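Side-chain contacts in TRAP dicarboxylate transporter, DctP subunit (Sulfurospirillum deleyianum, PDB 4OVS), which binds the dicarboxylate succinate and probably serves as the periplasmic solute-binding component of a TRAP transporter: residues Met76-Leu79 with Asn83-Ile86; Pro89-Phe94 with Pro99-Phe104; Phe46-Val51 with Val59-Phe64; Lys40-Asp45 with Arg268-Leu273. All coordinates share one frame; numbering follows the deposited sequence.

Interaction 1 (Met76-Leu79 with Asn83-Ile86)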
loop_
_atom_site.group_PDB
_atom_site.type_symbol
_atom_site.label_atom_id
_atom_site.label_comp_id
_atom_site.label_asym_id
_atom_site.label_seq_id
_atom_site.Cartn_x
_atom_site.Cartn_y
_atom_site.Cartn_z
HETATM N N MSE A 76 -3.919 -11.371 8.711
HETATM C CA MSE A 76 -4.738 -12.216 7.860
HETATM C C MSE A 76 -5.404 -13.345 8.672
HETATM O O MSE A 76 -6.633 -13.539 8.631
HETATM C CB MSE A 76 -3.900 -12.796 6.721
HETATM C CG MSE A 76 -3.363 -11.759 5.772
HETATM SE SE MSE A 76 -4.800 -10.775 4.774
HETATM C CE MSE A 76 -3.833 -10.515 3.111
ATOM N N LYS A 77 -4.584 -14.091 9.399
ATOM C CA LYS A 77 -5.072 -15.168 10.241
ATOM C C LYS A 77 -6.118 -14.596 11.189
ATOM O O LYS A 77 -7.127 -15.206 11.472
ATOM C CB LYS A 77 -3.899 -15.738 11.061
ATOM C CG LYS A 77 -4.311 -16.686 12.183
ATOM C CD LYS A 77 -3.508 -16.486 13.471
ATOM C CE LYS A 77 -3.448 -17.812 14.288
ATOM N NZ LYS A 77 -2.361 -17.864 15.332
ATOM N N ALA A 78 -5.839 -13.403 11.701
ATOM C CA ALA A 78 -6.739 -12.766 12.635
ATOM C C ALA A 78 -8.104 -12.622 12.019
ATOM O O ALA A 78 -9.089 -12.817 12.679
ATOM C CB ALA A 78 -6.192 -11.369 13.038
ATOM N N LEU A 79 -8.157 -12.224 10.754
ATOM C CA LEU A 79 -9.426 -12.080 10.065
ATOM C C LEU A 79 -10.039 -13.474 9.848
ATOM O O LEU A 79 -11.214 -13.687 10.104
ATOM C CB LEU A 79 -9.246 -11.317 8.737
ATOM C CG LEU A 79 -9.719 -9.842 8.729
ATOM C CD1 LEU A 79 -9.097 -9.073 9.829
ATOM C CD2 LEU A 79 -9.426 -9.167 7.402
ATOM N N ASN A 83 -10.881 -12.704 15.039
ATOM C CA ASN A 83 -10.268 -11.852 16.083
ATOM C C ASN A 83 -10.070 -10.389 15.630
ATOM O O ASN A 83 -9.863 -9.475 16.430
ATOM C CB ASN A 83 -8.951 -12.475 16.506
ATOM C CG ASN A 83 -9.145 -13.844 17.096
ATOM O OD1 ASN A 83 -10.075 -14.062 17.857
ATOM N ND2 ASN A 83 -8.289 -14.780 16.726
ATOM N N ALA A 84 -10.125 -10.177 14.336
ATOM C CA ALA A 84 -10.233 -8.835 13.798
ATOM C C ALA A 84 -11.276 -8.958 12.703
ATOM O O ALA A 84 -11.536 -10.059 12.206
ATOM C CB ALA A 84 -8.890 -8.360 13.261
ATOM N N HIS A 85 -11.890 -7.841 12.349
ATOM C CA HIS A 85 -13.058 -7.862 11.512
ATOM C C HIS A 85 -12.836 -7.217 10.169
ATOM O O HIS A 85 -13.363 -7.668 9.168
ATOM C CB HIS A 85 -14.176 -7.157 12.264
ATOM C CG HIS A 85 -14.431 -7.747 13.607
ATOM N ND1 HIS A 85 -14.948 -7.026 14.659
ATOM C CD2 HIS A 85 -14.273 -9.013 14.062
ATOM C CE1 HIS A 85 -15.106 -7.823 15.704
ATOM N NE2 HIS A 85 -14.710 -9.032 15.363
ATOM N N ILE A 86 -12.082 -6.126 10.155
ATOM C CA ILE A 86 -11.894 -5.327 8.943
ATOM C C ILE A 86 -10.434 -4.927 8.834
ATOM O O ILE A 86 -9.804 -4.533 9.814
ATOM C CB ILE A 86 -12.822 -4.082 8.914
ATOM C CG1 ILE A 86 -14.277 -4.512 8.955
ATOM C CG2 ILE A 86 -12.632 -3.294 7.631
ATOM C CD1 ILE A 86 -15.278 -3.447 8.847
#

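Interaction 2 (Pro89-Phe94 with Pro99-Phe104)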
loop_
_atom_site.group_PDB
_atom_site.type_symbol
_atom_site.label_atom_id
_atom_site.label_comp_id
_atom_site.label_asym_id
_atom_site.label_seq_id
_atom_site.Cartn_x
_atom_site.Cartn_y
_atom_site.Cartn_z
ATOM N N PRO A 89 -5.243 -4.165 3.689
ATOM C CA PRO A 89 -3.868 -4.551 3.347
ATOM C C PRO A 89 -3.438 -4.049 2.004
ATOM O O PRO A 89 -4.273 -3.927 1.129
ATOM C CB PRO A 89 -3.930 -6.080 3.335
ATOM C CG PRO A 89 -5.099 -6.397 4.168
ATOM C CD PRO A 89 -6.089 -5.340 3.913
ATOM N N SER A 90 -2.155 -3.734 1.819
ATOM C CA SER A 90 -1.685 -3.353 0.486
ATOM C C SER A 90 -1.709 -4.591 -0.438
ATOM O O SER A 90 -1.733 -5.722 0.030
ATOM C CB SER A 90 -0.290 -2.777 0.530
ATOM O OG SER A 90 0.637 -3.796 0.803
ATOM N N PHE A 91 -1.699 -4.359 -1.749
ATOM C CA PHE A 91 -1.794 -5.442 -2.723
ATOM C C PHE A 91 -0.741 -6.523 -2.472
ATOM O O PHE A 91 -0.993 -7.722 -2.588
ATOM C CB PHE A 91 -1.668 -4.868 -4.158
ATOM C CG PHE A 91 -2.711 -3.799 -4.504
ATOM C CD1 PHE A 91 -3.973 -3.845 -3.958
ATOM C CD2 PHE A 91 -2.389 -2.738 -5.325
ATOM C CE1 PHE A 91 -4.894 -2.868 -4.228
ATOM C CE2 PHE A 91 -3.301 -1.744 -5.593
ATOM C CZ PHE A 91 -4.556 -1.818 -5.070
ATOM N N SER A 92 0.465 -6.100 -2.181
ATOM C CA SER A 92 1.576 -7.052 -1.942
ATOM C C SER A 92 1.251 -8.062 -0.848
ATOM O O SER A 92 1.741 -9.186 -0.865
ATOM C CB SER A 92 2.855 -6.320 -1.490
ATOM O OG SER A 92 3.401 -5.479 -2.500
ATOM N N LYS A 93 0.447 -7.641 0.116
ATOM C CA LYS A 93 0.142 -8.432 1.276
ATOM C C LYS A 93 -0.759 -9.627 0.905
ATOM O O LYS A 93 -0.835 -10.584 1.644
ATOM C CB LYS A 93 -0.525 -7.564 2.340
ATOM C CG LYS A 93 0.252 -6.322 2.748
ATOM C CD LYS A 93 1.455 -6.608 3.626
ATOM C CE LYS A 93 2.509 -5.492 3.536
ATOM N NZ LYS A 93 2.128 -4.221 4.177
ATOM N N PHE A 94 -1.405 -9.567 -0.256
ATOM C CA PHE A 94 -2.267 -10.646 -0.745
ATOM C C PHE A 94 -1.552 -11.664 -1.632
ATOM O O PHE A 94 -2.127 -12.688 -2.023
ATOM C CB PHE A 94 -3.418 -10.062 -1.582
ATOM C CG PHE A 94 -4.439 -9.269 -0.781
ATOM C CD1 PHE A 94 -5.532 -9.898 -0.198
ATOM C CD2 PHE A 94 -4.309 -7.897 -0.631
ATOM C CE1 PHE A 94 -6.466 -9.192 0.512
ATOM C CE2 PHE A 94 -5.256 -7.169 0.093
ATOM C CZ PHE A 94 -6.322 -7.809 0.662
ATOM N N PRO A 99 -1.559 -14.986 -6.042
ATOM C CA PRO A 99 -0.367 -14.615 -6.805
ATOM C C PRO A 99 -0.605 -13.514 -7.815
ATOM O O PRO A 99 0.264 -12.639 -7.984
ATOM C CB PRO A 99 0.018 -15.915 -7.496
ATOM C CG PRO A 99 -0.424 -16.983 -6.546
ATOM C CD PRO A 99 -1.622 -16.434 -5.793
ATOM N N GLU A 100 -1.773 -13.512 -8.446
ATOM C CA GLU A 100 -2.050 -12.564 -9.526
ATOM C C GLU A 100 -2.091 -11.112 -9.045
ATOM O O GLU A 100 -1.933 -10.186 -9.839
ATOM C CB GLU A 100 -3.369 -12.912 -10.256
ATOM C CG GLU A 100 -3.360 -14.248 -10.975
ATOM C CD GLU A 100 -3.767 -15.402 -10.075
ATOM O OE1 GLU A 100 -4.291 -16.426 -10.576
ATOM O OE2 GLU A 100 -3.554 -15.286 -8.855
HETATM N N MSE A 101 -2.324 -10.909 -7.756
HETATM C CA MSE A 101 -2.357 -9.548 -7.235
HETATM C C MSE A 101 -0.994 -8.883 -7.451
HETATM O O MSE A 101 -0.869 -7.662 -7.361
HETATM C CB MSE A 101 -2.713 -9.539 -5.763
HETATM C CG MSE A 101 -3.053 -8.155 -5.227
HETATM SE SE MSE A 101 -4.814 -7.520 -5.763
HETATM C CE MSE A 101 -5.827 -8.812 -4.745
ATOM N N GLN A 102 0.034 -9.675 -7.754
ATOM C CA GLN A 102 1.347 -9.090 -8.050
ATOM C C GLN A 102 1.321 -8.218 -9.292
ATOM O O GLN A 102 2.252 -7.443 -9.541
ATOM C CB GLN A 102 2.412 -10.168 -8.199
ATOM C CG GLN A 102 2.767 -10.796 -6.916
ATOM C CD GLN A 102 3.800 -11.869 -7.093
ATOM O OE1 GLN A 102 4.965 -11.694 -6.725
ATOM N NE2 GLN A 102 3.383 -13.002 -7.659
ATOM N N LEU A 103 0.273 -8.347 -10.092
ATOM C CA LEU A 103 0.089 -7.465 -11.235
ATOM C C LEU A 103 0.272 -5.971 -10.861
ATOM O O LEU A 103 0.964 -5.249 -11.536
ATOM C CB LEU A 103 -1.300 -7.681 -11.819
ATOM C CG LEU A 103 -1.820 -6.730 -12.886
ATOM C CD1 LEU A 103 -1.093 -6.881 -14.211
ATOM C CD2 LEU A 103 -3.275 -7.049 -13.040
ATOM N N PHE A 104 -0.339 -5.544 -9.778
ATOM C CA PHE A 104 -0.348 -4.143 -9.383
ATOM C C PHE A 104 1.003 -3.665 -8.754
ATOM O O PHE A 104 1.221 -2.473 -8.557
ATOM C CB PHE A 104 -1.466 -3.922 -8.369
ATOM C CG PHE A 104 -2.850 -4.243 -8.874
ATOM C CD1 PHE A 104 -3.143 -4.257 -10.228
ATOM C CD2 PHE A 104 -3.880 -4.499 -7.974
ATOM C CE1 PHE A 104 -4.425 -4.524 -10.685
ATOM C CE2 PHE A 104 -5.183 -4.780 -8.434
ATOM C CZ PHE A 104 -5.448 -4.780 -9.778
#

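Interaction 3 (Phe46-Val51 with Val59-Phe64)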
loop_
_atom_site.group_PDB
_atom_site.type_symbol
_atom_site.label_atom_id
_atom_site.label_comp_id
_atom_site.label_asym_id
_atom_site.label_seq_id
_atom_site.Cartn_x
_atom_site.Cartn_y
_atom_site.Cartn_z
ATOM N N PHE A 46 -12.884 7.727 9.443
ATOM C CA PHE A 46 -14.130 8.238 8.857
ATOM C C PHE A 46 -15.159 7.115 8.770
ATOM O O PHE A 46 -16.301 7.265 9.187
ATOM C CB PHE A 46 -13.838 8.861 7.493
ATOM C CG PHE A 46 -14.997 9.552 6.894
ATOM C CD1 PHE A 46 -15.844 8.864 6.064
ATOM C CD2 PHE A 46 -15.299 10.860 7.200
ATOM C CE1 PHE A 46 -16.960 9.471 5.493
ATOM C CE2 PHE A 46 -16.434 11.467 6.642
ATOM C CZ PHE A 46 -17.248 10.757 5.783
ATOM N N PHE A 47 -14.742 5.968 8.281
ATOM C CA PHE A 47 -15.619 4.760 8.347
ATOM C C PHE A 47 -16.171 4.548 9.706
ATOM O O PHE A 47 -17.378 4.409 9.877
ATOM C CB PHE A 47 -14.844 3.553 7.938
ATOM C CG PHE A 47 -15.555 2.251 8.173
ATOM C CD1 PHE A 47 -16.700 1.916 7.424
ATOM C CD2 PHE A 47 -15.080 1.334 9.095
ATOM C CE1 PHE A 47 -17.341 0.735 7.639
ATOM C CE2 PHE A 47 -15.726 0.122 9.273
ATOM C CZ PHE A 47 -16.840 -0.179 8.538
ATOM N N ALA A 48 -15.304 4.597 10.720
ATOM C CA ALA A 48 -15.736 4.301 12.072
ATOM C C ALA A 48 -16.786 5.293 12.555
ATOM O O ALA A 48 -17.830 4.928 13.115
ATOM C CB ALA A 48 -14.511 4.326 13.024
ATOM N N LYS A 49 -16.528 6.553 12.313
ATOM C CA LYS A 49 -17.470 7.602 12.677
ATOM C C LYS A 49 -18.838 7.434 11.977
ATOM O O LYS A 49 -19.891 7.606 12.592
ATOM C CB LYS A 49 -16.867 8.941 12.279
ATOM C CG LYS A 49 -17.634 10.124 12.806
ATOM C CD LYS A 49 -17.126 11.451 12.190
ATOM C CE LYS A 49 -17.867 11.840 10.903
ATOM N NZ LYS A 49 -17.626 13.270 10.447
ATOM N N ARG A 50 -18.826 7.111 10.689
ATOM C CA ARG A 50 -20.086 7.017 9.926
ATOM C C ARG A 50 -20.961 5.800 10.340
ATOM O O ARG A 50 -22.196 5.906 10.431
ATOM C CB ARG A 50 -19.801 7.002 8.440
ATOM C CG ARG A 50 -19.262 8.318 7.916
ATOM C CD ARG A 50 -20.314 9.426 8.048
ATOM N NE ARG A 50 -21.456 9.189 7.177
ATOM C CZ ARG A 50 -22.733 9.420 7.469
ATOM N NH1 ARG A 50 -23.106 9.868 8.664
ATOM N NH2 ARG A 50 -23.656 9.158 6.547
ATOM N N VAL A 51 -20.340 4.661 10.590
ATOM C CA VAL A 51 -21.075 3.510 11.156
ATOM C C VAL A 51 -21.842 3.920 12.420
ATOM O O VAL A 51 -23.023 3.658 12.528
ATOM C CB VAL A 51 -20.159 2.324 11.427
ATOM C CG1 VAL A 51 -20.888 1.228 12.244
ATOM C CG2 VAL A 51 -19.642 1.768 10.108
ATOM N N VAL A 59 -24.017 0.379 16.871
ATOM C CA VAL A 59 -22.729 -0.207 16.539
ATOM C C VAL A 59 -21.599 0.797 16.747
ATOM O O VAL A 59 -21.683 1.950 16.286
ATOM C CB VAL A 59 -22.653 -0.670 15.134
ATOM C CG1 VAL A 59 -21.350 -1.354 14.864
ATOM C CG2 VAL A 59 -23.813 -1.607 14.810
ATOM N N GLU A 60 -20.551 0.346 17.439
ATOM C CA GLU A 60 -19.344 1.147 17.699
ATOM C C GLU A 60 -18.127 0.490 17.006
ATOM O O GLU A 60 -17.856 -0.673 17.217
ATOM C CB GLU A 60 -19.085 1.360 19.196
ATOM C CG GLU A 60 -17.842 2.296 19.428
ATOM C CD GLU A 60 -17.727 2.973 20.825
ATOM O OE1 GLU A 60 -18.170 2.398 21.846
ATOM O OE2 GLU A 60 -17.172 4.109 20.873
ATOM N N VAL A 61 -17.448 1.235 16.144
ATOM C CA VAL A 61 -16.274 0.723 15.421
ATOM C C VAL A 61 -15.010 1.300 16.100
ATOM O O VAL A 61 -14.910 2.527 16.254
ATOM C CB VAL A 61 -16.300 1.129 13.984
ATOM C CG1 VAL A 61 -15.009 0.597 13.247
ATOM C CG2 VAL A 61 -17.603 0.654 13.268
ATOM N N ILE A 62 -14.105 0.435 16.539
ATOM C CA ILE A 62 -12.836 0.855 17.149
ATOM C C ILE A 62 -11.702 0.502 16.171
ATOM O O ILE A 62 -11.601 -0.621 15.680
ATOM C CB ILE A 62 -12.601 0.196 18.505
ATOM C CG1 ILE A 62 -13.746 0.544 19.467
ATOM C CG2 ILE A 62 -11.191 0.606 19.118
ATOM C CD1 ILE A 62 -14.102 2.022 19.529
ATOM N N VAL A 63 -10.896 1.498 15.847
ATOM C CA VAL A 63 -9.821 1.371 14.871
ATOM C C VAL A 63 -8.467 1.342 15.612
ATOM O O VAL A 63 -8.159 2.230 16.396
ATOM C CB VAL A 63 -9.800 2.588 13.904
ATOM C CG1 VAL A 63 -8.619 2.483 12.958
ATOM C CG2 VAL A 63 -11.101 2.716 13.114
ATOM N N PHE A 64 -7.671 0.305 15.352
ATOM C CA PHE A 64 -6.354 0.171 15.865
ATOM C C PHE A 64 -5.316 0.376 14.758
ATOM O O PHE A 64 -5.062 -0.521 13.955
ATOM C CB PHE A 64 -6.188 -1.247 16.442
ATOM C CG PHE A 64 -7.025 -1.522 17.660
ATOM C CD1 PHE A 64 -6.544 -1.276 18.913
ATOM C CD2 PHE A 64 -8.299 -2.070 17.541
ATOM C CE1 PHE A 64 -7.311 -1.558 20.037
ATOM C CE2 PHE A 64 -9.060 -2.361 18.673
ATOM C CZ PHE A 64 -8.582 -2.101 19.899
HETATM O O HOH W 1 -18.269 4.021 15.634
#

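Interaction 4 (Lys40-Asp45 with Arg268-Leu273)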
loop_
_atom_site.group_PDB
_atom_site.type_symbol
_atom_site.label_atom_id
_atom_site.label_comp_id
_atom_site.label_asym_id
_atom_site.label_seq_id
_atom_site.Cartn_x
_atom_site.Cartn_y
_atom_site.Cartn_z
ATOM N N LYS A 40 -5.264 6.727 4.253
ATOM C CA LYS A 40 -5.758 5.412 4.705
ATOM C C LYS A 40 -6.205 5.414 6.148
ATOM O O LYS A 40 -7.194 4.819 6.497
ATOM C CB LYS A 40 -4.669 4.377 4.522
ATOM C CG LYS A 40 -4.978 3.080 5.120
ATOM C CD LYS A 40 -3.905 2.024 4.778
ATOM C CE LYS A 40 -3.986 0.811 5.667
ATOM N NZ LYS A 40 -3.027 -0.226 5.218
ATOM N N GLY A 41 -5.445 6.066 6.999
ATOM C CA GLY A 41 -5.815 6.163 8.392
ATOM C C GLY A 41 -7.022 7.041 8.622
ATOM O O GLY A 41 -7.875 6.737 9.477
ATOM N N LYS A 42 -7.070 8.166 7.911
ATOM C CA LYS A 42 -8.225 9.104 7.961
ATOM C C LYS A 42 -9.457 8.398 7.417
ATOM O O LYS A 42 -10.548 8.535 7.947
ATOM C CB LYS A 42 -7.929 10.374 7.180
ATOM C CG LYS A 42 -6.830 11.221 7.765
ATOM C CD LYS A 42 -6.618 12.530 6.908
ATOM C CE LYS A 42 -5.569 13.405 7.515
ATOM N NZ LYS A 42 -5.233 14.514 6.548
ATOM N N GLY A 43 -9.263 7.590 6.388
ATOM C CA GLY A 43 -10.352 6.792 5.823
ATOM C C GLY A 43 -10.939 5.782 6.812
ATOM O O GLY A 43 -12.168 5.598 6.903
ATOM N N ALA A 44 -10.077 5.085 7.554
ATOM C CA ALA A 44 -10.553 4.119 8.537
ATOM C C ALA A 44 -11.369 4.826 9.635
ATOM O O ALA A 44 -12.426 4.358 10.021
ATOM C CB ALA A 44 -9.373 3.352 9.176
ATOM N N ASP A 45 -10.856 5.969 10.123
ATOM C CA ASP A 45 -11.511 6.756 11.181
ATOM C C ASP A 45 -12.832 7.358 10.700
ATOM O O ASP A 45 -13.825 7.415 11.442
ATOM C CB ASP A 45 -10.581 7.874 11.698
ATOM C CG ASP A 45 -9.501 7.367 12.673
ATOM O OD1 ASP A 45 -9.654 6.266 13.267
ATOM O OD2 ASP A 45 -8.530 8.155 12.887
ATOM N N ARG A 268 -10.152 8.485 -1.128
ATOM C CA ARG A 268 -9.496 8.744 -2.390
ATOM C C ARG A 268 -9.301 10.262 -2.597
ATOM O O ARG A 268 -8.356 10.665 -3.251
ATOM C CB ARG A 268 -10.184 8.096 -3.564
ATOM C CG ARG A 268 -10.348 6.583 -3.460
ATOM C CD ARG A 268 -11.176 6.093 -4.635
ATOM N NE ARG A 268 -11.231 4.638 -4.727
ATOM C CZ ARG A 268 -11.683 3.972 -5.792
ATOM N NH1 ARG A 268 -12.096 4.619 -6.868
ATOM N NH2 ARG A 268 -11.728 2.651 -5.791
ATOM N N LYS A 269 -10.176 11.087 -2.026
ATOM C CA LYS A 269 -10.025 12.537 -2.097
ATOM C C LYS A 269 -8.801 12.952 -1.255
ATOM O O LYS A 269 -7.948 13.679 -1.732
ATOM C CB LYS A 269 -11.340 13.203 -1.640
ATOM C CG LYS A 269 -12.476 13.092 -2.684
ATOM C CD LYS A 269 -13.809 13.538 -2.059
ATOM C CE LYS A 269 -14.998 13.289 -2.928
ATOM N NZ LYS A 269 -15.003 14.060 -4.171
ATOM N N GLU A 270 -8.670 12.402 -0.041
ATOM C CA GLU A 270 -7.551 12.707 0.807
ATOM C C GLU A 270 -6.264 12.266 0.113
ATOM O O GLU A 270 -5.269 12.950 0.157
ATOM C CB GLU A 270 -7.678 12.029 2.181
ATOM C CG GLU A 270 -8.694 12.700 3.134
ATOM C CD GLU A 270 -8.221 14.047 3.726
ATOM O OE1 GLU A 270 -9.052 14.706 4.388
ATOM O OE2 GLU A 270 -7.043 14.442 3.565
ATOM N N ALA A 271 -6.302 11.143 -0.575
ATOM C CA ALA A 271 -5.096 10.675 -1.267
ATOM C C ALA A 271 -4.708 11.536 -2.448
ATOM O O ALA A 271 -3.524 11.627 -2.721
ATOM C CB ALA A 271 -5.198 9.239 -1.693
ATOM N N ALA A 272 -5.667 12.164 -3.145
ATOM C CA ALA A 272 -5.345 13.087 -4.212
ATOM C C ALA A 272 -4.522 14.312 -3.702
ATOM O O ALA A 272 -3.559 14.720 -4.321
ATOM C CB ALA A 272 -6.630 13.520 -4.916
ATOM N N LEU A 273 -4.938 14.900 -2.590
ATOM C CA LEU A 273 -4.211 15.963 -1.915
ATOM C C LEU A 273 -2.830 15.590 -1.401
ATOM O O LEU A 273 -1.981 16.471 -1.094
ATOM C CB LEU A 273 -5.041 16.420 -0.711
ATOM C CG LEU A 273 -6.386 17.082 -1.026
ATOM C CD1 LEU A 273 -7.258 17.176 0.195
ATOM C CD2 LEU A 273 -6.188 18.474 -1.641
HETATM O O HOH W 2 -8.033 16.164 6.451
#

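Interaction 1 (Met76-Leu79 with Asn83-Ile86)
L79 and A84 form the dense part of this contact. CD1 of L79 lies 3.5 Å from CB of A84, and the same CD1 is also 3.5 Å from the carbonyl oxygen of A84, so one branch of the leucine fills the angle between methyl and carbonyl. Its chi1 of -104° lies well away from a staggered value, so the packed position is probably somewhat strained. The carbonyl oxygen of A84 is buried here without a hydrogen-bonding partner in the model. Beside this pair the methyls of A78 and A84 meet, CB to CB at 4.0 Å; residues this small let the chain after the helix fold back closely against it. I239 of strand 233-241 covers L79, and Y70 touches both alanines and N83. The contact thus marks the point where helix 75-81 ends and the chain turns into strand 86-87, a short strand of the mixed sheet of this solute-binding protein. The turn is held by the carbonyl of A78, which receives N of A84 at 3.3 Å with an N-H...O angle of 155°, the donor standing above the carbonyl plane. The looser side lies at N83, which is partly exposed: its N also reaches O of A78, at 3.0 Å, but the bond is bent to 123° and weak, and its CB comes no nearer than 3.8 Å to that oxygen. A polar amide suits this partly exposed position. H85 turns away from the helix, where its ND1 is hydrogen-bonded to the backbone N of K29 and its ring stacks with F244.

Interaction 2 (Pro89-Phe94 with Pro99-Phe104)
The ring of F91 receives two quite different visitors: the edge of F104 over one face, and the selenium of M101, modelled as selenomethionine, at an oblique angle. The two phenylalanines form a T-shaped (edge-to-face) pair with centroids 4.9 Å apart and planes at 62°. CD2 of F104 sits over the face of F91, displaced from the ring centre, and CB of F104 comes within 3.4 Å of CD2 of F91. SE of M101 lies 4.2 Å from CD1 of F91, which makes a Met-aromatic contact. M101 starts with CG anti to its own nitrogen (chi1 -168°), which sends CG to within 3.7 Å of CB of F91; bends at the next two torsions then carry the methyl CE of M101 to 4.2 Å from CB of F94. A flexible, polarisable chain suits a place where it must touch two aromatic residues at once. K93, next to F94 in sequence, faces the other way and binds succinate. The cluster touches two elements of the fold, with M101 on V132 and F104 on L128 of helix 123-134, while F91 touches Y233 and F94 touches I239 of strand 233-241.

Interaction 3 (Phe46-Val51 with Val59-Phe64)
V61 holds CG1 anti to its backbone nitrogen (chi1 178°), and V51 does the same at 170°; with these settings the branches of V61 divide between two parts of the helix. CG1 of V61 goes to A48, 3.8 Å from its CB, and to the ring of F47, 4.1 Å from CE2. CG2 takes the other direction and presses on V51, where CG1 of V51 is 3.5 Å away, tighter than ordinary van der Waals contact. That same CG1 of V51 also meets CG1 of V59 at 3.7 Å, while CG2 of V51 sits over one face of the F47 ring. At the other end of the strand segment, CG2 of V63 reaches CB of A48. Branched valines suit a strand that must present a compact apolar face, and an alanine lets the helix come close, the short axes passing 7.2 Å apart. One water bridges the backbones, donating to O of A48 and accepting from N of V61, so both polar groups are satisfied beside the apolar packing. A259 of helix 253-289 covers F47 and V51. Running nearly antiparallel to the strand, at 167°, the helix is the connecting element of the beta-alpha-beta crossover formed by strand 26-31, helix 39-54 and strand 59-64, whose strands pair in parallel, as is usual in the alpha/beta lobes of periplasmic solute-binding proteins.

Interaction 4 (Lys40-Asp45 with Arg268-Leu273)
K42 and E270 meet across the outer side of two helices and carry practically the whole of this small contact, each burying the same area against the other. Their backbones stand well apart, with CA of K42 and CA of E270 separated by 8.0 Å, so the contact is made by two long side chains reaching across. K42 places CG beside its own nitrogen (chi1 -66°) and is fully extended beyond it, whereas E270 bends at chi2 (-73°), and the two chains cross at about a right angle. NZ of K42 forms a salt bridge with OE2 of E270 at 3.5 Å, and as a hydrogen bond this is weak. Their aliphatic and carboxylate parts also come together, CD of K42 3.9 Å from CD of E270. A water completes a small cycle, accepting from NZ of K42 at 3.3 Å and donating to OE1 of E270 at 2.7 Å, so both oxygens of the carboxylate are used. The pair joins helix 39-54, the connecting helix of a beta-alpha-beta unit, to helix 253-289, the long helix characteristic of TRAP (DctP-type) solute-binding proteins. E270 and A271 also pack against P39, at the start of the first helix. Charged residues suit this surface position, where solvent can stabilise them, and the bridging water supplements the weak direct bond; OE1 of E270 has a further, weak partner in the hydroxyl of Y266. K40 projects away from the second helix, and its NZ is hydrogen-bonded to O of M88 and to succinate.

Overall arrangement
From the N terminus, helix 39-54 supplies the first segments of both interaction 4 and interaction 3. Interaction 3 closes first, when strand 59-64 returns alongside the helix, nearly antiparallel to it; interaction 1 then closes a tight turn after helix 75-81, and interaction 2 a short loop before helix 113-120. These three follow in series without crossing, and all nest inside the very long loop that interaction 4 closes with helix 253-289. Neighbours touch directly: I86 packs on F47 between interactions 1 and 3, M76 on K93 and F94 between 1 and 2, and V63 on A44 and D45 between 3 and 4. Interactions 2 and 4 contain the succinate-binding lysines K93 and K40.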